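Local coordinates for ankyrin repeat family protein (Enterococcus faecalis, PDB 3HRA) that has no established function but, as an ankyrin repeat protein built of stacked helical pairs, probably serves as a scaffold for binding other proteins, at residues E146-R151 and D183-K188; D159-L164 and K195-Y200. One frame throughout, in Å; residues are numbered along the deposited sequence.

Interaction 1 (E146-R151 and D183-K188)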
loop_
_atom_site.group_PDB
_atom_site.type_symbol
_atom_site.label_atom_id
_atom_site.label_comp_id
_atom_site.label_asym_id
_atom_site.label_seq_id
_atom_site.Cartn_x
_atom_site.Cartn_y
_atom_site.Cartn_z
ATOM N N GLU A 146 -2.035 10.280 10.381
ATOM C CA GLU A 146 -0.637 9.966 10.109
ATOM C C GLU A 146 -0.006 11.043 9.224
ATOM O O GLU A 146 1.124 11.471 9.481
ATOM C CB GLU A 146 -0.462 8.566 9.492
ATOM C CG GLU A 146 -0.835 7.423 10.440
ATOM C CD GLU A 146 0.010 6.156 10.210
ATOM O OE1 GLU A 146 0.837 6.120 9.266
ATOM O OE2 GLU A 146 -0.138 5.191 10.981
ATOM N N ALA A 147 -0.718 11.460 8.176
ATOM C CA ALA A 147 -0.207 12.495 7.278
ATOM C C ALA A 147 0.104 13.811 8.005
ATOM O O ALA A 147 1.025 14.529 7.623
ATOM C CB ALA A 147 -1.166 12.740 6.117
ATOM N N VAL A 148 -0.671 14.122 9.042
ATOM C CA VAL A 148 -0.479 15.345 9.824
ATOM C C VAL A 148 0.514 15.161 10.972
ATOM O O VAL A 148 1.485 15.906 11.085
ATOM C CB VAL A 148 -1.805 15.852 10.417
ATOM C CG1 VAL A 148 -1.541 17.029 11.377
ATOM C CG2 VAL A 148 -2.745 16.293 9.297
ATOM N N GLY A 149 0.279 14.146 11.803
ATOM C CA GLY A 149 0.969 14.029 13.078
ATOM C C GLY A 149 2.310 13.333 13.050
ATOM O O GLY A 149 3.176 13.588 13.894
ATOM N N LEU A 150 2.496 12.444 12.089
ATOM C CA LEU A 150 3.706 11.644 12.066
ATOM C C LEU A 150 4.772 12.263 11.179
ATOM O O LEU A 150 5.914 11.835 11.206
ATOM C CB LEU A 150 3.404 10.218 11.620
ATOM C CG LEU A 150 2.945 9.258 12.730
ATOM C CD1 LEU A 150 1.851 9.850 13.593
ATOM C CD2 LEU A 150 2.498 7.930 12.136
ATOM N N ARG A 151 4.394 13.275 10.405
ATOM C CA ARG A 151 5.283 13.804 9.371
ATOM C C ARG A 151 5.629 15.281 9.570
ATOM O O ARG A 151 5.330 15.866 10.604
ATOM C CB ARG A 151 4.690 13.558 7.978
ATOM C CG ARG A 151 4.450 12.067 7.671
ATOM C CD ARG A 151 5.717 11.206 7.810
ATOM N NE ARG A 151 6.850 11.717 7.035
ATOM C CZ ARG A 151 7.697 10.966 6.331
ATOM N NH1 ARG A 151 7.541 9.648 6.267
ATOM N NH2 ARG A 151 8.700 11.540 5.671
ATOM N N ASP A 183 -5.709 18.574 16.333
ATOM C CA ASP A 183 -4.912 18.599 17.566
ATOM C C ASP A 183 -3.424 18.511 17.268
ATOM O O ASP A 183 -2.638 19.303 17.799
ATOM C CB ASP A 183 -5.306 17.444 18.505
ATOM C CG ASP A 183 -6.660 17.644 19.147
ATOM O OD1 ASP A 183 -7.060 18.819 19.339
ATOM O OD2 ASP A 183 -7.328 16.622 19.458
ATOM N N TYR A 184 -3.034 17.559 16.417
ATOM C CA TYR A 184 -1.624 17.367 16.097
ATOM C C TYR A 184 -1.040 18.570 15.349
ATOM O O TYR A 184 0.055 19.026 15.667
ATOM C CB TYR A 184 -1.398 16.078 15.286
ATOM C CG TYR A 184 -1.474 14.814 16.120
ATOM C CD1 TYR A 184 -0.467 14.496 17.021
ATOM C CD2 TYR A 184 -2.542 13.932 15.988
ATOM C CE1 TYR A 184 -0.523 13.336 17.786
ATOM C CE2 TYR A 184 -2.604 12.755 16.742
ATOM C CZ TYR A 184 -1.594 12.475 17.642
ATOM O OH TYR A 184 -1.640 11.331 18.405
ATOM N N ALA A 185 -1.758 19.066 14.346
ATOM C CA ALA A 185 -1.265 20.191 13.562
ATOM C C ALA A 185 -1.048 21.407 14.455
ATOM O O ALA A 185 -0.042 22.101 14.348
ATOM C CB ALA A 185 -2.231 20.527 12.435
ATOM N N ASN A 186 -2.009 21.659 15.334
ATOM C CA ASN A 186 -1.907 22.747 16.293
ATOM C C ASN A 186 -0.701 22.608 17.247
ATOM O O ASN A 186 0.050 23.571 17.456
ATOM C CB ASN A 186 -3.213 22.865 17.084
ATOM C CG ASN A 186 -3.249 24.089 17.963
ATOM O OD1 ASN A 186 -3.411 23.984 19.177
ATOM N ND2 ASN A 186 -3.074 25.252 17.359
ATOM N N GLN A 187 -0.529 21.421 17.824
ATOM C CA GLN A 187 0.582 21.143 18.742
ATOM C C GLN A 187 1.945 21.330 18.082
ATOM O O GLN A 187 2.893 21.806 18.714
ATOM C CB GLN A 187 0.486 19.714 19.291
ATOM C CG GLN A 187 -0.636 19.501 20.304
ATOM C CD GLN A 187 -0.911 18.015 20.578
ATOM O OE1 GLN A 187 -1.953 17.667 21.136
ATOM N NE2 GLN A 187 0.018 17.142 20.180
ATOM N N LYS A 188 2.036 20.963 16.810
ATOM C CA LYS A 188 3.319 20.932 16.120
ATOM C C LYS A 188 3.619 22.250 15.421
ATOM O O LYS A 188 4.704 22.447 14.886
ATOM C CB LYS A 188 3.329 19.789 15.124
ATOM C CG LYS A 188 3.098 18.442 15.792
ATOM C CD LYS A 188 3.421 17.300 14.884
ATOM C CE LYS A 188 3.168 15.986 15.614
ATOM N NZ LYS A 188 3.585 16.048 17.058
#
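V148 of helix 143-149 reaches A185 and Y184 of helix 181-188, where two helices run in broadly the same direction. One methyl of V148 does the touching: CG1, anti to the backbone N (chi1 173°), makes the apolar contacts, 3.7 Å from CB of A185 and 4.0 Å from CB of Y184. It also rests in van der Waals contact on the backbone of A185, 3.6 Å from its N. I193 of helix 191-198 adjoins both V148 and A185.

G149 meets Y184 with its bare backbone: its CA comes within 5.2 Å of the CA of Y184. CB of Y184 stands 3.8 Å from CA of G149, which lies oblique to the ring. The ring's far end is held elsewhere, its OH hydrogen-bonded to D175.

K188, though charged, uses its carbons here. It extends its chain over the end of the contact and bends only at chi4 (-39°), which brings CE to a tight 3.0 Å from O of G149, whereas NZ stays 4.0 Å from that oxygen.

Such close, side-by-side approach of helices from successive hairpins is characteristic of the ankyrin solenoid. Cohesion across these segments thus rests on shape and van der Waals contact rather than directional bonds, with a bare glycine backbone setting the close approach and a lysine methylene edging it.

Interaction 2 (D159-L164 and K195-Y200)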
loop_
_atom_site.group_PDB
_atom_site.type_symbol
_atom_site.label_atom_id
_atom_site.label_comp_id
_atom_site.label_asym_id
_atom_site.label_seq_id
_atom_site.Cartn_x
_atom_site.Cartn_y
_atom_site.Cartn_z
ATOM N N ASP A 159 -0.499 18.891 0.709
ATOM C CA ASP A 159 -1.243 18.410 -0.458
ATOM C C ASP A 159 -2.004 17.099 -0.169
ATOM O O ASP A 159 -3.123 16.900 -0.653
ATOM C CB ASP A 159 -0.303 18.218 -1.659
ATOM C CG ASP A 159 0.138 19.553 -2.303
ATOM O OD1 ASP A 159 -0.449 20.618 -2.008
ATOM O OD2 ASP A 159 1.080 19.525 -3.124
ATOM N N ILE A 160 -1.394 16.212 0.608
ATOM C CA ILE A 160 -2.043 14.948 0.960
ATOM C C ILE A 160 -3.236 15.212 1.871
ATOM O O ILE A 160 -4.311 14.636 1.674
ATOM C CB ILE A 160 -1.058 13.941 1.579
ATOM C CG1 ILE A 160 -0.115 13.395 0.501
ATOM C CG2 ILE A 160 -1.804 12.784 2.259
ATOM C CD1 ILE A 160 1.135 12.719 1.038
ATOM N N VAL A 161 -3.072 16.121 2.827
ATOM C CA VAL A 161 -4.199 16.525 3.674
ATOM C C VAL A 161 -5.378 17.087 2.846
ATOM O O VAL A 161 -6.530 16.725 3.067
ATOM C CB VAL A 161 -3.755 17.530 4.765
ATOM C CG1 VAL A 161 -4.972 18.141 5.470
ATOM C CG2 VAL A 161 -2.845 16.833 5.754
ATOM N N LYS A 162 -5.083 17.971 1.898
ATOM C CA LYS A 162 -6.121 18.551 1.051
ATOM C C LYS A 162 -6.858 17.488 0.232
ATOM O O LYS A 162 -8.089 17.501 0.161
ATOM C CB LYS A 162 -5.524 19.598 0.107
ATOM C CG LYS A 162 -6.564 20.280 -0.744
ATOM C CD LYS A 162 -7.393 21.268 0.080
ATOM C CE LYS A 162 -8.246 22.134 -0.840
ATOM N NZ LYS A 162 -9.095 23.088 -0.072
ATOM N N LEU A 163 -6.093 16.596 -0.392
ATOM C CA LEU A 163 -6.619 15.460 -1.153
ATOM C C LEU A 163 -7.588 14.630 -0.298
ATOM O O LEU A 163 -8.687 14.302 -0.745
ATOM C CB LEU A 163 -5.466 14.568 -1.613
ATOM C CG LEU A 163 -5.508 13.819 -2.950
ATOM C CD1 LEU A 163 -4.663 12.547 -2.877
ATOM C CD2 LEU A 163 -6.921 13.518 -3.439
ATOM N N LEU A 164 -7.183 14.299 0.929
ATOM C CA LEU A 164 -8.033 13.508 1.834
ATOM C C LEU A 164 -9.319 14.246 2.202
ATOM O O LEU A 164 -10.405 13.660 2.195
ATOM C CB LEU A 164 -7.265 13.089 3.119
ATOM C CG LEU A 164 -6.148 12.057 2.904
ATOM C CD1 LEU A 164 -5.225 11.941 4.118
ATOM C CD2 LEU A 164 -6.762 10.706 2.546
ATOM N N LYS A 195 -4.838 25.599 8.832
ATOM C CA LYS A 195 -5.692 26.454 8.026
ATOM C C LYS A 195 -6.553 25.604 7.082
ATOM O O LYS A 195 -7.761 25.836 6.951
ATOM C CB LYS A 195 -4.828 27.436 7.235
ATOM C CG LYS A 195 -5.615 28.411 6.398
ATOM C CD LYS A 195 -4.709 29.468 5.779
ATOM C CE LYS A 195 -3.748 28.848 4.787
ATOM N NZ LYS A 195 -2.984 29.892 4.044
ATOM N N ILE A 196 -5.933 24.628 6.430
ATOM C CA ILE A 196 -6.649 23.709 5.546
ATOM C C ILE A 196 -7.746 22.999 6.335
ATOM O O ILE A 196 -8.907 22.965 5.922
ATOM C CB ILE A 196 -5.687 22.675 4.925
ATOM C CG1 ILE A 196 -4.658 23.354 4.016
ATOM C CG2 ILE A 196 -6.455 21.611 4.154
ATOM C CD1 ILE A 196 -3.549 22.412 3.573
ATOM N N LEU A 197 -7.396 22.455 7.496
ATOM C CA LEU A 197 -8.374 21.716 8.299
ATOM C C LEU A 197 -9.526 22.604 8.775
ATOM O O LEU A 197 -10.665 22.154 8.839
ATOM C CB LEU A 197 -7.708 21.025 9.489
ATOM C CG LEU A 197 -6.763 19.877 9.116
ATOM C CD1 LEU A 197 -6.012 19.336 10.323
ATOM C CD2 LEU A 197 -7.512 18.748 8.419
ATOM N N ALA A 198 -9.224 23.861 9.110
ATOM C CA ALA A 198 -10.235 24.804 9.599
ATOM C C ALA A 198 -11.299 25.116 8.540
ATOM O O ALA A 198 -12.395 25.564 8.865
ATOM C CB ALA A 198 -9.579 26.101 10.069
ATOM N N GLN A 199 -10.966 24.884 7.279
ATOM C CA GLN A 199 -11.880 25.177 6.184
ATOM C C GLN A 199 -12.927 24.101 5.912
ATOM O O GLN A 199 -13.835 24.309 5.109
ATOM C CB GLN A 199 -11.077 25.486 4.921
ATOM C CG GLN A 199 -10.356 26.840 5.036
ATOM C CD GLN A 199 -9.309 27.026 3.979
ATOM O OE1 GLN A 199 -9.134 26.172 3.106
ATOM N NE2 GLN A 199 -8.601 28.150 4.039
ATOM N N TYR A 200 -12.793 22.954 6.570
ATOM C CA TYR A 200 -13.743 21.857 6.429
ATOM C C TYR A 200 -14.428 21.587 7.754
ATOM O O TYR A 200 -13.902 21.942 8.817
ATOM C CB TYR A 200 -13.038 20.564 5.986
ATOM C CG TYR A 200 -12.366 20.670 4.648
ATOM C CD1 TYR A 200 -11.091 21.203 4.531
ATOM C CD2 TYR A 200 -13.018 20.267 3.490
ATOM C CE1 TYR A 200 -10.473 21.314 3.299
ATOM C CE2 TYR A 200 -12.411 20.371 2.260
ATOM C CZ TYR A 200 -11.140 20.893 2.169
ATOM O OH TYR A 200 -10.542 21.014 0.937
HETATM O O HOH W 1 -7.281 25.042 1.517
#
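Neighbouring helices of the ankyrin stack, 155-166 and 191-198, meet where V161 and K162 face I196, L197 and Y200. Their segments run the same way, with the CA atoms of K162 and I196 6.9 Å apart. On the buried side a single methyl of V161 touches two side chains at once: with chi1 at 169°, CG1 points across to the other helix while CG2 turns aside. CG1 lies 4.0 Å from CG2 of I196, a pair whose side chains cross obliquely, and 3.9 Å from CD2 of L197, whose side chain it meets at about a right angle. L144 of helix 143-149 packs on V161 as well.

K162 spans the more open margin. A bend at chi2 (74°) turns the otherwise extended chain across the gap; CD brushes CG2 of I196 at 4.2 Å, and NZ donates a hydrogen bond of 2.7 Å to OH of Y200. The hydroxyl lies beside the end of the lysine chain rather than straight ahead of NZ, with CE of K162 3.1 Å from OH of Y200. The two side chains cross nearly at right angles, with NZ oblique to the ring. The hydroxyl is gripped twice, since it also bonds to E166, whose carboxylate makes a weak, long ion pair with K162. This acidic neighbour would probably favour the charged lysine. A water accepts from NZ of K162 at 3.1 Å and donates to OE1 of Q199 at 2.7 Å.

An aliphatic seam bordered by a polar bridge here joins the last helix and the C-terminal tail to the helix layer of an ankyrin solenoid.

In the fold
Following the chain from the N terminus, the first helix of a predicted ankyrin repeat, 143-149, leads directly into its second, 155-166; helices 181-188 and 191-198 then follow. Interaction 1 closes a loop of 31 residues between helices 143-149 and 181-188, and interaction 2 closes one of 30 between helices 155-166 and 191-198. Because their segments alternate, the loops cross rather than nest, the order expected when one helical hairpin stacks on the next. The contacts, with centres about 12 Å apart, touch: CG2 of V148 lies 3.6 Å from CG2 of V161, and A147 packs on I160. Each ties neighbouring helices within one layer, and the V148 and A147 packing joins the two layers at the C-terminal end of the solenoid.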